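Local coordinates for protein uncharacterized CBS domain-containing proteins (Corynebacterium glutamicum, PDB 2P3H) that is of unknown function but, as the CorC_HlyC domain of a CBS-containing membrane protein, may have a transport-related role and may bind flavin adenine dinucleotide, at residues 14-19 with 39-44. Residues are numbered along the deposited sequence; the frame is centred on the assembly and turned at random. Where two conformers were deposited one is given.
Sequences WLIDGD and ETISGL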
# COMPACT_ATOMS: atom_id res chain seq x y z
N TRP A 14 6.68 7.20 -0.63
CA TRP A 14 7.48 6.49 0.37
C TRP A 14 8.25 5.34 -0.28
O TRP A 14 7.83 4.76 -1.28
CB TRP A 14 6.61 5.91 1.50
CG TRP A 14 5.75 6.93 2.19
CD1 TRP A 14 6.03 7.58 3.38
CD2 TRP A 14 4.47 7.40 1.75
NE1 TRP A 14 4.98 8.45 3.66
CE2 TRP A 14 4.03 8.34 2.68
CE3 TRP A 14 3.67 7.12 0.63
CZ2 TRP A 14 2.80 9.01 2.53
CZ3 TRP A 14 2.45 7.78 0.50
CH2 TRP A 14 2.03 8.70 1.45
N LEU A 15 9.40 5.03 0.31
CA LEU A 15 10.11 3.79 0.04
C LEU A 15 9.97 3.02 1.33
O LEU A 15 10.30 3.55 2.40
CB LEU A 15 11.62 4.09 -0.20
CG LEU A 15 12.47 2.81 -0.39
CD1 LEU A 15 12.07 2.02 -1.63
CD2 LEU A 15 13.98 3.18 -0.44
N ILE A 16 9.48 1.78 1.25
CA ILE A 16 9.30 0.98 2.47
C ILE A 16 9.82 -0.44 2.29
O ILE A 16 9.95 -0.93 1.17
CB ILE A 16 7.81 0.95 2.96
CG1 ILE A 16 6.95 0.03 2.08
CG2 ILE A 16 7.21 2.39 2.98
CD1 ILE A 16 5.49 -0.14 2.59
N ASP A 17 10.12 -1.09 3.41
CA ASP A 17 10.50 -2.50 3.41
C ASP A 17 9.32 -3.43 3.09
O ASP A 17 8.16 -3.10 3.35
CB ASP A 17 11.08 -2.88 4.77
CG ASP A 17 12.42 -2.23 5.02
OD1 ASP A 17 12.99 -1.66 4.07
OD2 ASP A 17 12.90 -2.28 6.17
N GLY A 18 9.65 -4.59 2.56
CA GLY A 18 8.63 -5.55 2.14
C GLY A 18 7.84 -6.14 3.29
O GLY A 18 6.71 -6.60 3.09
N ASP A 19 8.42 -6.11 4.50
CA ASP A 19 7.78 -6.69 5.68
C ASP A 19 7.20 -5.64 6.62
O ASP A 19 6.88 -5.91 7.78
CB ASP A 19 8.76 -7.60 6.42
CG ASP A 19 9.90 -6.84 7.07
OD1 ASP A 19 10.04 -5.62 6.85
OD2 ASP A 19 10.65 -7.48 7.83
N GLU A 39 -0.65 -9.42 7.52
CA GLU A 39 -0.31 -8.37 8.48
C GLU A 39 0.79 -7.43 7.99
O GLU A 39 1.03 -6.38 8.60
CB GLU A 39 0.03 -8.95 9.86
CG GLU A 39 1.32 -9.74 9.91
CD GLU A 39 1.63 -10.32 11.28
OE1 GLU A 39 0.71 -10.85 11.94
OE2 GLU A 39 2.80 -10.24 11.69
N THR A 40 1.44 -7.76 6.87
CA THR A 40 2.47 -6.88 6.29
C THR A 40 2.07 -6.40 4.92
O THR A 40 1.19 -6.99 4.27
CB THR A 40 3.87 -7.55 6.15
OG1 THR A 40 3.86 -8.54 5.12
CG2 THR A 40 4.37 -8.14 7.46
N ILE A 41 2.75 -5.35 4.47
CA ILE A 41 2.50 -4.82 3.12
C ILE A 41 2.61 -5.92 2.04
O ILE A 41 1.73 -6.02 1.17
CB ILE A 41 3.36 -3.55 2.83
CG1 ILE A 41 2.92 -2.91 1.51
CG2 ILE A 41 4.84 -3.88 2.76
CD1 ILE A 41 1.38 -2.50 1.46
N SER A 42 3.63 -6.77 2.11
CA SER A 42 3.76 -7.83 1.09
C SER A 42 2.63 -8.84 1.15
O SER A 42 2.16 -9.33 0.12
CB SER A 42 5.12 -8.52 1.15
OG SER A 42 6.10 -7.62 0.69
N GLY A 43 2.18 -9.15 2.36
CA GLY A 43 1.07 -10.08 2.54
C GLY A 43 -0.16 -9.54 1.83
O GLY A 43 -0.91 -10.31 1.17
N LEU A 44 -0.40 -8.24 1.97
CA LEU A 44 -1.53 -7.58 1.28
C LEU A 44 -1.37 -7.70 -0.24
O LEU A 44 -2.32 -8.03 -0.95
CB LEU A 44 -1.60 -6.10 1.70
CG LEU A 44 -2.52 -5.16 0.90
CD1 LEU A 44 -4.00 -5.56 1.03
CD2 LEU A 44 -2.30 -3.74 1.36
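Gly18 and Ser42 carry the polar part of this contact, in which the turn that leaves strand 13-17 meets the first turn of helix 41-49. The carbonyl oxygen Gly18 O accepts twice from the one residue. Ser42 N donates to it at 3.2 Å, with a rather bent N-H...O angle of 138°. Ser42 OG donates to the same Gly18 O at 2.7 Å. The amide approaches from nearly beyond the end of the C=O bond, whereas the hydroxyl comes in at a C=O...O angle of 120°, tilted somewhat out of the carbonyl plane. With OG beside its own backbone N (chi1 -71°), both donors face the glycine carbonyl, which thus takes up an amide of the helix's first turn. Thr40, the N-cap, serves another: its OG1 accepts from Gly43 N at 3.3 Å.

One apolar pair accompanies these bonds: Ile16 reaches with its tip, CD1, to Ile41 CG2 (3.8 Å) and CG1, the two side chains crossing at about a right angle. Methyl groups also rest on backbone carbonyl oxygens. Ile41 CG2 lies 3.3 Å from Gly18 O and close to Asp17 O as well, while Thr40 CG2 rests on Asp19 O.

Asp17 points its carboxylate elsewhere, with OD1 salt-bridged to Lys95. Ile16 packs further on Val25 of helix 22-29 and on Leu98, Ile41 on Leu96 and Ser42 on Pro93, so within the CorC_HlyC (transporter-associated) domain the contact joins the start of helix 41-49 to the end of strand 13-17 and the turn after it, beside strand 92-100, the neighbour of 13-17 in the antiparallel sheet.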